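Side-chain contacts in 5-formyltetrahydrofolate cyclo-ligase family protein (Bacillus anthracis, PDB 2JCB), which probably catalyses the ATP-dependent cyclisation of 5-formyltetrahydrofolate to 5,10-methenyltetrahydrofolate in folate metabolism: residues A[11-16]-A[179-184]; A[15-20]-A[133-138]. All coordinates share one frame; numbering follows the deposited sequence.

Contact 1: residues A[11-16]-A[179-184]; sequences EEKLRL and PFDKNV. With MG (magnesium ion), chain E; ADP (adenosine-5'-diphosphate), chain C.
At the nucleotide and magnesium site, K13 of helix 6-26 meets D181 and F180 of the loop leading into strand 186-189, a case of one carboxylate serving a metal and a cation at once. Extended beyond CG, the lysine chain spans the separation of the backbones, whose nearest CA atoms, those of K13 and D181, are 11.7 Å apart. K13 NZ forms a salt bridge with D181 OD2 at 2.9 Å, using the syn lone pair of that oxygen. A weak bond also reaches D181 OD1, whose main partner is the magnesium ion, 2.1 Å away. E178 steadies both partners: its backbone N donates to D181 OD2, and its carboxylate forms a second salt bridge with K13.

The same ammonium donates to ADP O1A at 2.8 Å and to a metal-bound water, so it would be expected to offset negative charge on carboxylates and phosphate alike. The F180 ring lies obliquely beside K13 NZ. With CG tucked between N and C (chi1 55°), it lays one face beneath the ribose, with ADP C2' 3.6 Å above the plane and offset toward the rim. O1A sits at the ring edge, in its plane, 3.3 Å from F180 CE1. Around the magnesium, D181 OD1 stands opposite ADP O3B, and O1A opposite one water; D152 and the water held by K13 complete six ligands, the octahedral coordination typical of magnesium chelated by the alpha and beta phosphates of a nucleotide.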
# COMPACT_ATOMS: atom_id res chain seq x y z
N GLU A 11 -20.89 4.35 7.23
CA GLU A 11 -20.76 5.80 7.34
C GLU A 11 -19.51 6.23 8.10
O GLU A 11 -18.82 7.15 7.67
CB GLU A 11 -22.04 6.45 7.88
CG GLU A 11 -22.99 6.85 6.74
CD GLU A 11 -24.47 6.86 7.10
OE1 GLU A 11 -24.84 7.28 8.23
OE2 GLU A 11 -25.29 6.47 6.23
N GLU A 12 -19.17 5.53 9.18
CA GLU A 12 -17.89 5.76 9.87
C GLU A 12 -16.64 5.54 9.00
O GLU A 12 -15.69 6.31 9.10
CB GLU A 12 -17.84 4.94 11.16
CG GLU A 12 -16.59 5.11 12.05
CD GLU A 12 -16.80 4.50 13.44
OE1 GLU A 12 -17.99 4.29 13.83
OE2 GLU A 12 -15.82 4.25 14.17
N LYS A 13 -16.66 4.52 8.15
CA LYS A 13 -15.58 4.25 7.20
C LYS A 13 -15.42 5.37 6.17
O LYS A 13 -14.30 5.78 5.87
CB LYS A 13 -15.85 2.93 6.49
CG LYS A 13 -15.14 1.72 7.11
CD LYS A 13 -15.18 0.50 6.15
CE LYS A 13 -14.85 -0.78 6.90
NZ LYS A 13 -14.48 -1.89 6.01
N LEU A 14 -16.55 5.83 5.61
CA LEU A 14 -16.52 6.92 4.63
C LEU A 14 -16.04 8.19 5.29
O LEU A 14 -15.21 8.88 4.75
CB LEU A 14 -17.92 7.19 4.07
CG LEU A 14 -18.57 6.19 3.13
CD1 LEU A 14 -19.80 6.85 2.48
CD2 LEU A 14 -17.54 5.66 2.11
N ARG A 15 -16.62 8.51 6.45
CA ARG A 15 -16.19 9.63 7.29
C ARG A 15 -14.69 9.63 7.60
O ARG A 15 -14.02 10.67 7.50
CB ARG A 15 -17.01 9.63 8.60
CG ARG A 15 -17.01 10.92 9.44
CD ARG A 15 -17.43 10.66 10.92
NE ARG A 15 -16.36 9.89 11.58
CZ ARG A 15 -15.42 10.40 12.38
NH1 ARG A 15 -15.41 11.69 12.69
NH2 ARG A 15 -14.48 9.59 12.88
N LEU A 16 -14.14 8.47 7.97
CA LEU A 16 -12.74 8.43 8.32
C LEU A 16 -11.89 8.52 7.04
O LEU A 16 -10.90 9.24 7.02
CB LEU A 16 -12.37 7.17 9.12
CG LEU A 16 -12.57 7.27 10.63
CD1 LEU A 16 -12.53 5.87 11.25
CD2 LEU A 16 -11.52 8.21 11.26
N PRO A 179 -15.91 -8.39 9.07
CA PRO A 179 -15.30 -9.73 9.07
C PRO A 179 -14.32 -9.94 7.93
O PRO A 179 -13.31 -10.61 8.13
CB PRO A 179 -16.48 -10.69 8.94
CG PRO A 179 -17.72 -9.89 9.11
CD PRO A 179 -17.39 -8.43 9.03
N PHE A 180 -14.59 -9.36 6.77
CA PHE A 180 -13.64 -9.40 5.63
C PHE A 180 -12.41 -8.44 5.64
O PHE A 180 -11.59 -8.51 4.76
CB PHE A 180 -14.43 -9.13 4.34
CG PHE A 180 -15.22 -7.85 4.39
CD1 PHE A 180 -14.56 -6.61 4.24
CD2 PHE A 180 -16.61 -7.88 4.66
CE1 PHE A 180 -15.26 -5.42 4.33
CE2 PHE A 180 -17.32 -6.69 4.73
CZ PHE A 180 -16.65 -5.46 4.56
N ASP A 181 -12.31 -7.51 6.59
CA ASP A 181 -11.18 -6.59 6.67
C ASP A 181 -9.93 -7.36 7.09
O ASP A 181 -9.95 -8.04 8.11
CB ASP A 181 -11.50 -5.46 7.64
CG ASP A 181 -12.43 -4.42 7.04
OD1 ASP A 181 -12.39 -4.22 5.82
OD2 ASP A 181 -13.22 -3.80 7.76
N LYS A 182 -8.88 -7.27 6.28
CA LYS A 182 -7.59 -7.94 6.55
C LYS A 182 -6.63 -6.96 7.20
O LYS A 182 -6.56 -5.78 6.82
CB LYS A 182 -7.00 -8.52 5.28
CG LYS A 182 -7.90 -9.65 4.65
CD LYS A 182 -8.09 -10.87 5.56
CE LYS A 182 -6.95 -11.87 5.38
NZ LYS A 182 -7.16 -13.07 6.23
N ASN A 183 -5.86 -7.45 8.16
CA ASN A 183 -4.85 -6.61 8.83
C ASN A 183 -3.49 -6.73 8.18
O ASN A 183 -3.21 -7.73 7.54
CB ASN A 183 -4.70 -7.07 10.29
CG ASN A 183 -5.92 -6.77 11.13
OD1 ASN A 183 -6.86 -6.09 10.70
ND2 ASN A 183 -5.94 -7.31 12.36
N VAL A 184 -2.64 -5.75 8.41
CA VAL A 184 -1.23 -5.79 7.94
C VAL A 184 -0.33 -6.10 9.14
O VAL A 184 -0.71 -5.83 10.27
CB VAL A 184 -0.77 -4.49 7.24
CG1 VAL A 184 -1.54 -4.29 5.94
CG2 VAL A 184 -0.97 -3.25 8.14
MG MG E . -11.62 -3.20 4.11
PB ADP C . -11.49 -0.89 1.88
O1B ADP C . -10.88 -0.59 0.52
O2B ADP C . -11.36 0.28 2.80
O3B ADP C . -10.94 -2.22 2.34
PA ADP C . -14.15 -2.03 2.32
O1A ADP C . -13.58 -2.76 3.51
O2A ADP C . -15.38 -1.31 2.54
O3A ADP C . -13.06 -1.06 1.61
O5' ADP C . -14.50 -3.15 1.21
C5' ADP C . -15.24 -2.67 0.07
C4' ADP C . -16.17 -3.73 -0.47
O4' ADP C . -15.40 -4.90 -0.72
C3' ADP C . -17.22 -4.07 0.58
O3' ADP C . -18.49 -3.87 -0.02
C2' ADP C . -16.97 -5.52 0.93
O2' ADP C . -18.15 -6.27 0.92
C1' ADP C . -16.08 -6.04 -0.19
N9 ADP C . -15.13 -7.10 0.23
C8 ADP C . -13.99 -6.90 0.92
N7 ADP C . -13.34 -8.08 1.10
C5 ADP C . -14.05 -9.05 0.52
C6 ADP C . -13.89 -10.52 0.32
N6 ADP C . -12.82 -11.18 0.83
N1 ADP C . -14.80 -11.16 -0.40
C2 ADP C . -15.88 -10.52 -0.90
N3 ADP C . -16.08 -9.19 -0.78
C4 ADP C . -15.20 -8.40 -0.11
O HOH W 1 -11.83 -1.19 5.17
O HOH W 2 -9.71 -3.27 5.01

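Contact 2: residues A[15-20]-A[133-138]; sequences RLRKQI and PGVAYT. With ADP (adenosine-5'-diphosphate), chain C.
The guanidinium of R17 meets ADP O2B at its edge, near its own plane, while the aliphatic part of the same side chain rests against V135. R17 NH2 donates to O2B at 2.7 Å, with an angle of 143° at the hydrogen, and R17 NE is taken by the carbonyl oxygen of G145. Gripped from two of its nitrogens, the flat group has little freedom to rotate. CG lies anti to the backbone N (chi1 -157°) and the chain bends at chi3, which turns the charged end toward the beta phosphate and leaves the stem behind. That stem runs roughly perpendicular to the V135 side chain, R17 CG standing 4.1 Å from V135 CG2.

V135 and A136 stand together opposite the single residue I144, a classic beta bulge in the small antiparallel pair of strands 136-137 and 143-144, and both direct their side chains to helix 6-26. While V135 CG2 meets R17 CG, V135 CG1 lies between I20, whose CB is 3.8 Å from it, and the backbone oxygen of R17, at 3.9 Å. The I20 and V135 side chains run antiparallel alongside one another; I20 CG2 also lies 3.5 Å from V135 O, a carbonyl oxygen that accepts a hydrogen bond from Q170. On the neighbouring residue, A136 CB receives I20 CG1 at 4.2 Å, a looser apolar touch.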
# COMPACT_ATOMS: atom_id res chain seq x y z
N ARG A 15 -16.62 8.51 6.45
CA ARG A 15 -16.19 9.63 7.29
C ARG A 15 -14.69 9.63 7.60
O ARG A 15 -14.02 10.67 7.50
CB ARG A 15 -17.01 9.63 8.60
CG ARG A 15 -17.01 10.92 9.44
CD ARG A 15 -17.43 10.66 10.92
NE ARG A 15 -16.36 9.89 11.58
CZ ARG A 15 -15.42 10.40 12.38
NH1 ARG A 15 -15.41 11.69 12.69
NH2 ARG A 15 -14.48 9.59 12.88
N LEU A 16 -14.14 8.47 7.97
CA LEU A 16 -12.74 8.43 8.32
C LEU A 16 -11.89 8.52 7.04
O LEU A 16 -10.90 9.24 7.02
CB LEU A 16 -12.37 7.17 9.12
CG LEU A 16 -12.57 7.27 10.63
CD1 LEU A 16 -12.53 5.87 11.25
CD2 LEU A 16 -11.52 8.21 11.26
N ARG A 17 -12.34 7.83 6.00
CA ARG A 17 -11.64 7.84 4.67
C ARG A 17 -11.59 9.29 4.17
O ARG A 17 -10.52 9.80 3.86
CB ARG A 17 -12.36 6.94 3.67
CG ARG A 17 -11.48 6.44 2.50
CD ARG A 17 -12.31 5.54 1.54
NE ARG A 17 -12.39 4.15 2.02
CZ ARG A 17 -13.48 3.40 2.14
NH1 ARG A 17 -14.70 3.83 1.77
NH2 ARG A 17 -13.34 2.15 2.59
N LYS A 18 -12.74 9.94 4.14
CA LYS A 18 -12.85 11.37 3.76
C LYS A 18 -11.90 12.29 4.56
O LYS A 18 -11.09 13.03 3.98
CB LYS A 18 -14.32 11.83 3.88
CG LYS A 18 -14.71 13.18 3.25
CD LYS A 18 -16.19 13.56 3.55
CE LYS A 18 -16.54 15.01 3.13
NZ LYS A 18 -17.63 15.65 3.95
N GLN A 19 -11.97 12.19 5.88
CA GLN A 19 -11.17 13.04 6.79
C GLN A 19 -9.66 12.91 6.60
O GLN A 19 -8.94 13.91 6.58
CB GLN A 19 -11.63 12.84 8.25
CG GLN A 19 -10.61 13.18 9.36
CD GLN A 19 -11.04 12.64 10.73
OE1 GLN A 19 -10.42 11.74 11.30
NE2 GLN A 19 -12.10 13.20 11.25
N ILE A 20 -9.16 11.67 6.48
CA ILE A 20 -7.74 11.43 6.33
C ILE A 20 -7.24 11.84 4.94
O ILE A 20 -6.18 12.42 4.83
CB ILE A 20 -7.36 9.95 6.64
CG1 ILE A 20 -7.60 9.58 8.10
CG2 ILE A 20 -5.92 9.75 6.43
CD1 ILE A 20 -6.74 10.39 9.03
N PRO A 133 -0.90 -0.47 0.28
CA PRO A 133 -1.37 0.94 0.42
C PRO A 133 -2.61 1.10 1.28
O PRO A 133 -3.24 0.12 1.63
CB PRO A 133 -1.73 1.31 -1.04
CG PRO A 133 -2.30 -0.01 -1.56
CD PRO A 133 -1.30 -1.05 -1.01
N GLY A 134 -3.00 2.32 1.59
CA GLY A 134 -4.12 2.43 2.49
C GLY A 134 -4.29 3.83 2.93
O GLY A 134 -3.39 4.64 2.66
N VAL A 135 -5.44 4.06 3.55
CA VAL A 135 -5.84 5.38 4.04
C VAL A 135 -5.59 5.51 5.55
O VAL A 135 -4.96 6.46 6.00
CB VAL A 135 -7.30 5.79 3.62
CG1 VAL A 135 -7.63 7.13 4.17
CG2 VAL A 135 -7.40 5.81 2.11
N ALA A 136 -6.20 4.63 6.34
CA ALA A 136 -6.06 4.81 7.80
C ALA A 136 -5.75 3.48 8.46
O ALA A 136 -6.09 2.41 7.92
CB ALA A 136 -7.32 5.35 8.38
N TYR A 137 -5.07 3.53 9.61
CA TYR A 137 -4.67 2.29 10.28
C TYR A 137 -4.80 2.42 11.78
O TYR A 137 -4.80 3.54 12.31
CB TYR A 137 -3.20 1.98 9.97
CG TYR A 137 -2.79 1.93 8.48
CD1 TYR A 137 -2.78 0.72 7.79
CD2 TYR A 137 -2.45 3.09 7.80
CE1 TYR A 137 -2.43 0.71 6.41
CE2 TYR A 137 -2.09 3.11 6.46
CZ TYR A 137 -2.07 1.90 5.79
OH TYR A 137 -1.73 1.94 4.44
N THR A 138 -4.87 1.28 12.45
CA THR A 138 -4.73 1.29 13.93
C THR A 138 -3.42 0.60 14.33
O THR A 138 -2.77 -0.04 13.49
CB THR A 138 -5.89 0.59 14.63
OG1 THR A 138 -5.81 -0.82 14.39
CG2 THR A 138 -7.19 1.16 14.11
PB ADP C . -11.49 -0.89 1.88
O1B ADP C . -10.88 -0.59 0.52
O2B ADP C . -11.36 0.28 2.80
O3B ADP C . -10.94 -2.22 2.34
PA ADP C . -14.15 -2.03 2.32
O1A ADP C . -13.58 -2.76 3.51
O2A ADP C . -15.38 -1.31 2.54
O3A ADP C . -13.06 -1.06 1.61
O5' ADP C . -14.50 -3.15 1.21
C5' ADP C . -15.24 -2.67 0.07
C4' ADP C . -16.17 -3.73 -0.47
O4' ADP C . -15.40 -4.90 -0.72
C3' ADP C . -17.22 -4.07 0.58
O3' ADP C . -18.49 -3.87 -0.02
C2' ADP C . -16.97 -5.52 0.93
O2' ADP C . -18.15 -6.27 0.92
C1' ADP C . -16.08 -6.04 -0.19
N9 ADP C . -15.13 -7.10 0.23
C8 ADP C . -13.99 -6.90 0.92
N7 ADP C . -13.34 -8.08 1.10
C5 ADP C . -14.05 -9.05 0.52
C6 ADP C . -13.89 -10.52 0.32
N6 ADP C . -12.82 -11.18 0.83
N1 ADP C . -14.80 -11.16 -0.40
C2 ADP C . -15.88 -10.52 -0.90
N3 ADP C . -16.08 -9.19 -0.78
C4 ADP C . -15.20 -8.40 -0.11

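In the fold
Contacts 1 and 2 share helix 6-26, and their centres lie 8 Å apart. K13 and R17, about one helical turn apart, both send their charged ends to one ADP: contact 1 supplies a donor to the alpha phosphate, contact 2 one to the beta phosphate. The water accepting from K13 also comes within hydrogen-bonding distance of O2B, the oxygen R17 holds. The nearest atom of the R17 side chain is about 6 Å from the magnesium ion, whereas residues 179-184 provide a metal ligand directly. The apolar seam of contact 2 joins the helix to the bulged hairpin; contact 1 joins it to the metal-binding loop. R10, G145, G147 and G149 add hydrogen bonds to the nucleotide.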